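Local coordinates for capsid protein (Penaeus vannamei nodavirus, PDB 5YKZ), which forms the protruding P-domain of the viral capsid protein, which pairs with a second copy in a dimeric surface spike, at residues F16-V21 and K107-F112; L40-F45 and N113-T118; G55-S60 and V99-A104. All blocks are in the same frame, centred on the assembly; numbering follows the deposited sequence.

Interaction 1. Residues F16-V21 and K107-F112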
loop_
_atom_site.group_PDB
_atom_site.type_symbol
_atom_site.label_atom_id
_atom_site.label_comp_id
_atom_site.label_asym_id
_atom_site.label_seq_id
_atom_site.Cartn_x
_atom_site.Cartn_y
_atom_site.Cartn_z
ATOM N N PHE B 16 -4.798 -8.309 8.313
ATOM C CA PHE B 16 -4.167 -9.615 8.274
ATOM C C PHE B 16 -4.375 -10.352 9.607
ATOM O O PHE B 16 -4.415 -9.718 10.671
ATOM C CB PHE B 16 -2.677 -9.518 7.962
ATOM C CG PHE B 16 -2.365 -9.274 6.546
ATOM C CD1 PHE B 16 -2.714 -10.212 5.586
ATOM C CD2 PHE B 16 -1.692 -8.142 6.117
ATOM C CE1 PHE B 16 -2.368 -10.055 4.279
ATOM C CE2 PHE B 16 -1.391 -7.969 4.777
ATOM C CZ PHE B 16 -1.711 -8.892 3.870
ATOM N N ILE B 17 -4.524 -11.670 9.525
ATOM C CA ILE B 17 -4.470 -12.569 10.689
ATOM C C ILE B 17 -3.158 -12.379 11.404
ATOM O O ILE B 17 -2.152 -11.817 10.911
ATOM C CB ILE B 17 -4.762 -13.989 10.309
ATOM C CG1 ILE B 17 -3.728 -14.546 9.316
ATOM C CG2 ILE B 17 -6.213 -14.172 9.844
ATOM C CD1 ILE B 17 -3.757 -16.063 9.210
ATOM N N LYS B 18 -3.173 -12.950 12.616
ATOM C CA LYS B 18 -2.032 -12.961 13.539
ATOM C C LYS B 18 -1.701 -14.363 13.792
ATOM O O LYS B 18 -2.178 -14.992 14.798
ATOM C CB LYS B 18 -2.414 -12.201 14.789
ATOM C CG LYS B 18 -2.795 -10.764 14.528
ATOM C CD LYS B 18 -3.111 -10.031 15.813
ATOM C CE LYS B 18 -3.760 -8.714 15.636
ATOM N NZ LYS B 18 -2.951 -7.848 14.987
ATOM N N PRO B 19 -0.911 -14.995 12.951
ATOM C CA PRO B 19 -0.560 -16.412 13.171
ATOM C C PRO B 19 0.085 -16.680 14.499
ATOM O O PRO B 19 0.854 -15.913 15.013
ATOM C CB PRO B 19 0.412 -16.732 12.029
ATOM C CG PRO B 19 0.170 -15.681 11.001
ATOM C CD PRO B 19 -0.278 -14.457 11.727
ATOM N N GLU B 20 -0.217 -17.883 15.026
ATOM C CA GLU B 20 0.232 -18.206 16.374
ATOM C C GLU B 20 1.617 -18.752 16.432
ATOM O O GLU B 20 2.235 -18.714 17.511
ATOM C CB GLU B 20 -0.718 -19.178 17.091
ATOM C CG GLU B 20 -2.076 -18.562 17.339
ATOM C CD GLU B 20 -2.081 -17.510 18.411
ATOM O OE1 GLU B 20 -2.979 -16.635 18.377
ATOM O OE2 GLU B 20 -1.256 -17.568 19.348
ATOM N N VAL B 21 2.082 -19.348 15.405
ATOM C CA VAL B 21 3.391 -20.035 15.419
ATOM C C VAL B 21 4.400 -19.407 14.410
ATOM O O VAL B 21 4.054 -19.263 13.205
ATOM C CB VAL B 21 3.273 -21.559 15.136
ATOM C CG1 VAL B 21 4.667 -22.260 15.143
ATOM C CG2 VAL B 21 2.331 -22.175 16.165
ATOM N N LYS B 107 2.705 -8.874 17.485
ATOM C CA LYS B 107 1.248 -8.906 17.434
ATOM C C LYS B 107 0.634 -7.628 16.879
ATOM O O LYS B 107 -0.571 -7.359 17.066
ATOM C CB LYS B 107 0.643 -9.176 18.846
ATOM C CG LYS B 107 1.117 -10.407 19.568
ATOM C CD LYS B 107 0.812 -11.580 18.689
ATOM C CE LYS B 107 1.003 -12.942 19.495
ATOM N NZ LYS B 107 0.932 -14.106 18.621
ATOM N N GLN B 108 1.470 -6.817 16.204
ATOM C CA GLN B 108 1.005 -5.568 15.600
ATOM C C GLN B 108 -0.061 -5.906 14.549
ATOM O O GLN B 108 -0.184 -7.013 14.071
ATOM C CB GLN B 108 2.182 -4.829 14.945
ATOM C CG GLN B 108 3.142 -4.257 15.971
ATOM C CD GLN B 108 4.140 -5.240 16.575
ATOM O OE1 GLN B 108 4.260 -6.350 16.101
ATOM N NE2 GLN B 108 4.799 -4.811 17.663
ATOM N N THR B 109 -0.827 -4.881 14.162
ATOM C CA THR B 109 -1.922 -5.011 13.223
ATOM C C THR B 109 -1.561 -4.383 11.910
ATOM O O THR B 109 -1.251 -3.173 11.834
ATOM C CB THR B 109 -3.185 -4.355 13.763
ATOM O OG1 THR B 109 -3.581 -4.997 15.000
ATOM C CG2 THR B 109 -4.347 -4.534 12.811
ATOM N N THR B 110 -1.601 -5.198 10.866
ATOM C CA THR B 110 -1.432 -4.701 9.487
ATOM C C THR B 110 -2.587 -5.286 8.693
ATOM O O THR B 110 -3.350 -6.121 9.173
ATOM C CB THR B 110 -0.091 -5.043 8.899
ATOM O OG1 THR B 110 -0.008 -6.427 8.609
ATOM C CG2 THR B 110 1.054 -4.604 9.797
ATOM N N GLY B 111 -2.706 -4.866 7.431
ATOM C CA GLY B 111 -3.811 -5.286 6.619
ATOM C C GLY B 111 -3.645 -4.938 5.169
ATOM O O GLY B 111 -2.529 -4.664 4.680
ATOM N N PHE B 112 -4.759 -4.972 4.489
ATOM C CA PHE B 112 -4.799 -4.759 3.050
ATOM C C PHE B 112 -6.094 -4.108 2.666
ATOM O O PHE B 112 -7.119 -4.249 3.362
ATOM C CB PHE B 112 -4.545 -6.070 2.244
ATOM C CG PHE B 112 -5.470 -7.192 2.624
ATOM C CD1 PHE B 112 -5.144 -8.029 3.670
ATOM C CD2 PHE B 112 -6.579 -7.434 1.888
ATOM C CE1 PHE B 112 -5.963 -9.098 3.984
ATOM C CE2 PHE B 112 -7.377 -8.531 2.181
ATOM C CZ PHE B 112 -7.062 -9.346 3.244
HETATM O O HOH W 1 -2.508 -7.999 11.879
HETATM O O HOH W 2 -1.663 -14.441 17.505
HETATM O O HOH W 3 0.817 -13.282 15.737
HETATM O O HOH W 4 2.375 -16.519 19.259
#

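Interaction 2. Residues L40-F45 and N113-T118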
loop_
_atom_site.group_PDB
_atom_site.type_symbol
_atom_site.label_atom_id
_atom_site.label_comp_id
_atom_site.label_asym_id
_atom_site.label_seq_id
_atom_site.Cartn_x
_atom_site.Cartn_y
_atom_site.Cartn_z
ATOM N N LEU B 40 -7.958 -6.710 -6.517
ATOM C CA LEU B 40 -6.518 -6.418 -6.225
ATOM C C LEU B 40 -6.391 -6.124 -4.755
ATOM O O LEU B 40 -7.229 -5.358 -4.204
ATOM C CB LEU B 40 -6.164 -5.223 -7.029
ATOM C CG LEU B 40 -4.739 -4.921 -7.177
ATOM C CD1 LEU B 40 -3.959 -5.957 -8.056
ATOM C CD2 LEU B 40 -4.522 -3.507 -7.701
ATOM N N LEU B 41 -5.373 -6.632 -4.112
ATOM C CA LEU B 41 -5.103 -6.373 -2.708
ATOM C C LEU B 41 -3.821 -5.627 -2.569
ATOM O O LEU B 41 -2.801 -6.020 -3.163
ATOM C CB LEU B 41 -4.983 -7.673 -1.893
ATOM C CG LEU B 41 -5.931 -8.783 -2.229
ATOM C CD1 LEU B 41 -5.724 -9.981 -1.366
ATOM C CD2 LEU B 41 -7.410 -8.334 -2.130
ATOM N N THR B 42 -3.779 -4.535 -1.773
ATOM C CA THR B 42 -2.602 -3.744 -1.535
ATOM C C THR B 42 -2.399 -3.580 -0.046
ATOM O O THR B 42 -3.398 -3.470 0.707
ATOM C CB THR B 42 -2.760 -2.365 -2.232
ATOM O OG1 THR B 42 -4.001 -1.705 -1.755
ATOM C CG2 THR B 42 -2.839 -2.519 -3.686
ATOM N N PRO B 43 -1.169 -3.541 0.433
ATOM C CA PRO B 43 -0.916 -3.493 1.885
ATOM C C PRO B 43 -1.148 -2.136 2.496
ATOM O O PRO B 43 -0.944 -1.121 1.813
ATOM C CB PRO B 43 0.583 -3.862 1.974
ATOM C CG PRO B 43 1.144 -3.374 0.652
ATOM C CD PRO B 43 0.092 -3.654 -0.358
ATOM N N ALA B 44 -1.416 -2.063 3.762
ATOM C CA ALA B 44 -1.550 -0.814 4.511
ATOM C C ALA B 44 -1.481 -1.087 5.982
ATOM O O ALA B 44 -1.956 -2.185 6.439
ATOM C CB ALA B 44 -2.844 -0.089 4.182
ATOM N N PHE B 45 -1.076 -0.126 6.793
ATOM C CA PHE B 45 -1.233 -0.226 8.232
ATOM C C PHE B 45 -1.168 1.181 8.809
ATOM O O PHE B 45 -0.643 2.120 8.169
ATOM C CB PHE B 45 -0.217 -1.164 8.875
ATOM C CG PHE B 45 1.205 -0.773 8.609
ATOM C CD1 PHE B 45 1.802 0.259 9.256
ATOM C CD2 PHE B 45 1.929 -1.467 7.677
ATOM C CE1 PHE B 45 3.152 0.604 8.948
ATOM C CE2 PHE B 45 3.206 -1.130 7.381
ATOM C CZ PHE B 45 3.800 -0.093 8.017
ATOM N N ASN B 113 -6.064 -3.396 1.543
ATOM C CA ASN B 113 -7.238 -2.908 0.852
ATOM C C ASN B 113 -7.668 -3.814 -0.188
ATOM O O ASN B 113 -6.822 -4.347 -0.893
ATOM C CB ASN B 113 -6.962 -1.509 0.284
ATOM C CG ASN B 113 -6.974 -0.460 1.486
ATOM O OD1 ASN B 113 -7.842 -0.464 2.317
ATOM N ND2 ASN B 113 -6.022 0.170 1.598
ATOM N N ILE B 114 -8.971 -4.077 -0.313
ATOM C CA ILE B 114 -9.544 -4.895 -1.376
ATOM C C ILE B 114 -10.136 -3.951 -2.391
ATOM O O ILE B 114 -11.096 -3.213 -2.098
ATOM C CB ILE B 114 -10.595 -5.845 -0.858
ATOM C CG1 ILE B 114 -10.063 -6.685 0.324
ATOM C CG2 ILE B 114 -11.121 -6.686 -2.012
ATOM C CD1 ILE B 114 -11.031 -7.738 0.783
ATOM N N ILE B 115 -9.538 -3.889 -3.549
ATOM C CA ILE B 115 -9.813 -2.904 -4.606
ATOM C C ILE B 115 -10.583 -3.601 -5.692
ATOM O O ILE B 115 -10.302 -4.690 -6.101
ATOM C CB ILE B 115 -8.526 -2.340 -5.164
ATOM C CG1 ILE B 115 -7.734 -1.719 -4.041
ATOM C CG2 ILE B 115 -8.842 -1.305 -6.227
ATOM C CD1 ILE B 115 -6.350 -1.428 -4.317
ATOM N N ALA B 116 -11.692 -2.920 -6.081
ATOM C CA ALA B 116 -12.705 -3.454 -6.972
ATOM C C ALA B 116 -13.047 -2.465 -8.079
ATOM O O ALA B 116 -13.105 -1.256 -7.829
ATOM C CB ALA B 116 -13.980 -3.751 -6.144
ATOM N N ALA B 117 -13.401 -3.021 -9.207
ATOM C CA ALA B 117 -14.064 -2.213 -10.187
ATOM C C ALA B 117 -15.481 -1.878 -9.779
ATOM O O ALA B 117 -16.155 -2.669 -9.154
ATOM C CB ALA B 117 -14.135 -2.991 -11.466
ATOM N N THR B 118 -15.922 -0.706 -10.190
ATOM C CA THR B 118 -17.288 -0.210 -9.993
ATOM C C THR B 118 -17.636 0.735 -11.146
ATOM O O THR B 118 -16.852 0.980 -12.039
ATOM C CB THR B 118 -17.318 0.529 -8.649
ATOM O OG1 THR B 118 -18.677 0.862 -8.249
ATOM C CG2 THR B 118 -16.492 1.809 -8.596
HETATM O O HOH W 5 -3.283 0.012 0.231
#

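Interaction 3. Residues G55-S60 and V99-A104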
loop_
_atom_site.group_PDB
_atom_site.type_symbol
_atom_site.label_atom_id
_atom_site.label_comp_id
_atom_site.label_asym_id
_atom_site.label_seq_id
_atom_site.Cartn_x
_atom_site.Cartn_y
_atom_site.Cartn_z
ATOM N N GLY B 55 12.536 -7.938 18.176
ATOM C CA GLY B 55 12.317 -8.718 16.966
ATOM C C GLY B 55 11.562 -7.938 15.911
ATOM O O GLY B 55 11.002 -6.879 16.152
ATOM N N ILE B 56 11.624 -8.458 14.706
ATOM C CA ILE B 56 11.137 -7.773 13.512
ATOM C C ILE B 56 9.753 -8.355 13.116
ATOM O O ILE B 56 9.632 -9.561 12.925
ATOM C CB ILE B 56 12.102 -7.898 12.412
ATOM C CG1 ILE B 56 13.559 -7.419 12.795
ATOM C CG2 ILE B 56 11.628 -7.079 11.184
ATOM C CD1 ILE B 56 14.616 -7.794 11.753
ATOM N N TYR B 57 8.792 -7.473 12.868
ATOM C CA TYR B 57 7.511 -7.826 12.241
ATOM C C TYR B 57 7.803 -8.092 10.771
ATOM O O TYR B 57 8.200 -7.155 10.040
ATOM C CB TYR B 57 6.516 -6.702 12.392
ATOM C CG TYR B 57 5.150 -7.038 11.837
ATOM C CD1 TYR B 57 4.856 -6.914 10.526
ATOM C CD2 TYR B 57 4.151 -7.492 12.660
ATOM C CE1 TYR B 57 3.622 -7.284 10.010
ATOM C CE2 TYR B 57 2.898 -7.811 12.205
ATOM C CZ TYR B 57 2.657 -7.738 10.837
ATOM O OH TYR B 57 1.422 -8.093 10.310
ATOM N N ILE B 58 7.618 -9.339 10.298
ATOM C CA ILE B 58 7.774 -9.732 8.927
ATOM C C ILE B 58 6.633 -10.610 8.530
ATOM O O ILE B 58 6.517 -11.754 9.037
ATOM C CB ILE B 58 9.108 -10.505 8.702
ATOM C CG1 ILE B 58 10.340 -9.706 9.209
ATOM C CG2 ILE B 58 9.276 -10.782 7.214
ATOM C CD1 ILE B 58 11.685 -10.397 9.052
ATOM N N LEU B 59 5.797 -10.107 7.648
ATOM C CA LEU B 59 4.635 -10.827 7.152
ATOM C C LEU B 59 4.796 -11.054 5.685
ATOM O O LEU B 59 5.194 -10.083 4.940
ATOM C CB LEU B 59 3.368 -10.039 7.468
ATOM C CG LEU B 59 2.057 -10.651 6.942
ATOM C CD1 LEU B 59 0.909 -10.345 7.837
ATOM C CD2 LEU B 59 1.738 -10.095 5.537
ATOM N N SER B 60 4.405 -12.188 5.197
ATOM C CA SER B 60 4.262 -12.428 3.768
ATOM C C SER B 60 2.877 -13.061 3.541
ATOM O O SER B 60 2.497 -13.937 4.317
ATOM C CB SER B 60 5.331 -13.385 3.309
ATOM O OG SER B 60 5.377 -13.514 1.916
ATOM N N VAL B 99 -0.708 -16.854 4.907
ATOM C CA VAL B 99 -0.073 -15.725 5.615
ATOM C C VAL B 99 0.899 -16.275 6.598
ATOM O O VAL B 99 0.593 -17.215 7.356
ATOM C CB VAL B 99 -1.138 -14.925 6.356
ATOM C CG1 VAL B 99 -0.442 -13.755 7.058
ATOM C CG2 VAL B 99 -2.227 -14.386 5.449
ATOM N N VAL B 100 2.110 -15.768 6.597
ATOM C CA VAL B 100 3.147 -16.240 7.473
ATOM C C VAL B 100 3.853 -15.091 8.140
ATOM O O VAL B 100 4.169 -14.058 7.482
ATOM C CB VAL B 100 4.150 -17.149 6.753
ATOM C CG1 VAL B 100 4.797 -16.483 5.640
ATOM C CG2 VAL B 100 5.155 -17.804 7.738
ATOM N N LEU B 101 4.036 -15.198 9.442
ATOM C CA LEU B 101 4.706 -14.196 10.277
ATOM C C LEU B 101 6.001 -14.823 10.773
ATOM O O LEU B 101 5.954 -15.901 11.402
ATOM C CB LEU B 101 3.855 -13.857 11.424
ATOM C CG LEU B 101 3.965 -12.634 12.235
ATOM C CD1 LEU B 101 4.030 -11.352 11.424
ATOM C CD2 LEU B 101 2.836 -12.508 13.275
ATOM N N THR B 102 7.125 -14.205 10.549
ATOM C CA THR B 102 8.427 -14.841 10.892
ATOM C C THR B 102 8.583 -14.942 12.382
ATOM O O THR B 102 9.135 -16.017 12.848
ATOM C CB THR B 102 9.547 -14.058 10.245
ATOM O OG1 THR B 102 9.338 -14.036 8.828
ATOM C CG2 THR B 102 10.950 -14.594 10.541
ATOM N N THR B 103 8.209 -13.979 13.159
ATOM C CA THR B 103 8.232 -14.002 14.569
ATOM C C THR B 103 6.827 -13.771 15.028
ATOM O O THR B 103 6.294 -12.623 14.890
ATOM C CB THR B 103 9.230 -13.007 15.125
ATOM O OG1 THR B 103 10.519 -13.306 14.649
ATOM C CG2 THR B 103 9.308 -13.035 16.653
ATOM N N ALA B 104 6.137 -14.762 15.569
ATOM C CA ALA B 104 4.730 -14.647 15.888
ATOM C C ALA B 104 4.421 -13.777 17.055
ATOM O O ALA B 104 3.253 -13.331 17.189
ATOM C CB ALA B 104 4.113 -16.032 16.063
HETATM O O HOH W 6 7.376 -11.236 12.627
HETATM O O HOH W 7 10.946 -11.876 12.427
#

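Interaction 1. Residues F16-V21 and K107-F112
Phe16 joins the other segment through backbone and ring alike. Its N donates a 2.8 Å hydrogen bond to Thr110 O, meeting that carbonyl 22° out of its plane; no other direct main-chain bond links the two segments. With CG anti to its own carbonyl carbon (chi1 -77°), the Phe16 ring is laid along Gly111 and Phe112. Phe112 CD1 lies over one ring face, toward the rim and 3.5 Å from Phe16 CE1, the two ring planes being inclined at 50° in an oblique pair. At the ring edge, Thr110 OG1 comes within 3.5 Å of Phe16 CD2; this hydroxyl is hydrogen-bonded to Tyr57 OH. Phe16 O can accept a hydrogen bond from a water that accepts from Thr110 N and lies within reach of Lys18 NZ, extending the pairing by one solvent step.

Lys18 sends a nearly straight chain across, bent only at its last torsion, so that the ammonium reaches three consecutive residues. Four acceptors share the three protons of NZ: Thr109 OG1 at 2.9 Å, Lys107 O at 3.2 Å and approached from above its carbonyl plane, that same water and, weakly, Gln108 O. From Pro19 onward the contact passes through water. Lys107 NZ likewise has four acceptors for three protons, Ala104 O and three waters. One water donates to Glu20 O; another lies in donating range of Pro19 O, and the third of Lys18 O and, more weakly, Glu20 OE1. Glu20 OE2 stays 4.2 Å from Lys107 NZ, beyond a salt bridge, although the opposite charges should still attract.

The 16-21 loop leaves strand 7-15 here and heads for strand 26-30. Phe16 packs against Leu59 and Ala61 of strand 58-63 and Gln28 of strand 26-30, while Phe112 touches Leu41 of strand 38-48.

Interaction 2. Residues L40-F45 and N113-T118
Leu40-Ile115 and Thr42-Asn113 are antiparallel hydrogen-bonded pairs flanking the non-hydrogen-bonded pair Leu41-Ile114, the two strand segments running 146° apart in direction. Each outer pair is closed by reciprocal main-chain bonds, the shortest being Ile115 N to Leu40 O and Asn113 N to Thr42 O, both 2.8 Å. Asn113 O, which takes the longer 3.2 Å bond from Thr42 N, also receives a CA-H contact from Leu41 CA.

On one sheet face Leu41 and Ile114 point the same way, side by side, with Leu41 CD2 4.0 Å from Ile114 CG1. Leu41 also meets Ile70 and Ile85, and Ile114 meets Leu33.

The other face, carrying Leu40, Thr42, Asn113 and Ile115, mixes apolar and polar groups. Leu40 and Ile115 approach through their CB atoms. Ile115 then extends diagonally across the pairing: its CG1 stands beside its backbone N (chi1 -58°), carrying CD1 to 3.5 Å from Thr42 OG1 and 3.7 Å from Thr42 CG2; the two side chains cross at about a right angle. Thr42 OG1 sits between its own N and carbonyl carbon (chi1 56°), which also brings it close to Asn113 CB. A single water is 2.7 Å from Thr42 OG1; it accepts from Asn113 ND2 and donates to Pro43 O, tying together the polar groups at this end.

Leu40, Thr42 and Ile115 also pack on Ile115, Thr42 and Leu40 of the second subunit, and Phe45 pairs with a strand of that chain, so the sheet continues across the interface. An antiparallel sheet thus presents this face to its partner and runs on into it, in keeping with the dimeric spike built by the P-domain.

Interaction 3. Residues G55-S60 and V99-A104
Leu101 CD1 lies over one face of the Tyr57 ring in a CH-pi contact, 4.0 Å from the ring centroid and 19° off the ring normal, just before strand 58-63 pairs antiparallel with strand 95-101 in the β-sheet. The methyl is displaced toward the ring rim and comes nearest to CE2. Leu101 CG anti to its backbone N (chi1 -160°) sends the branch back toward Tyr57, and the two side chains cross at about a right angle. Leu59, paired with Leu101 without hydrogen bonds, continues this apolar side: Leu59 CD1 reaches Val99 CG1 at 3.7 Å. Phe16 packs against Leu59 from the 16-21 loop, and Phe50 meets the Tyr57 ring.

Main-chain bonds bracket this pair. Ser60 and Val100 exchange two hydrogen bonds, Ser60 N to Val100 O at 3.0 Å and Val100 N to Ser60 O at 2.9 Å. Beyond Leu101, Thr102 N donates to Ile58 O at 2.9 Å; that oxygen also receives a CA-H contact from Leu101 CA. On the opposite side from Leu59, Thr102 OG1 rests 3.5 Å from Ile58 CB, so a hydroxyl borders the isoleucine, and Ser60 CB meets Val100 CG1.

Past Ile58 and Thr102 the backbones draw apart and water fills in for direct bonds. One water accepts from both Ile58 N and Thr103 N while donating to Ile56 O. A second lies 2.7 Å from Ile56 O, to which it donates, and 2.7 Å from Thr103 OG1, so two waters grip the one Ile56 carbonyl oxygen.

In the fold
From the N terminus, strand 7-15 leads into 16-21, which meets 107-112 in interaction 1, closing a loop of 85 intervening residues. After strand 26-30 comes strand 38-48, where interaction 2 joins 40-45 to 113-118; because these segments alternate with those of interaction 1, the two closures cross. Interaction 3, between 55-60 and 99-104, falls within both spans. Strand 111-118 serves the first two contacts, which meet through Gly111 N and Ala44 O. Interactions 1 and 3 meet through Thr110 and Tyr57, their centres about 8 Å apart. Interactions 2 and 3 do not touch. Interaction 1 touches both others and so links the 38-48/111-118 pair with the 58-63/95-101 pair.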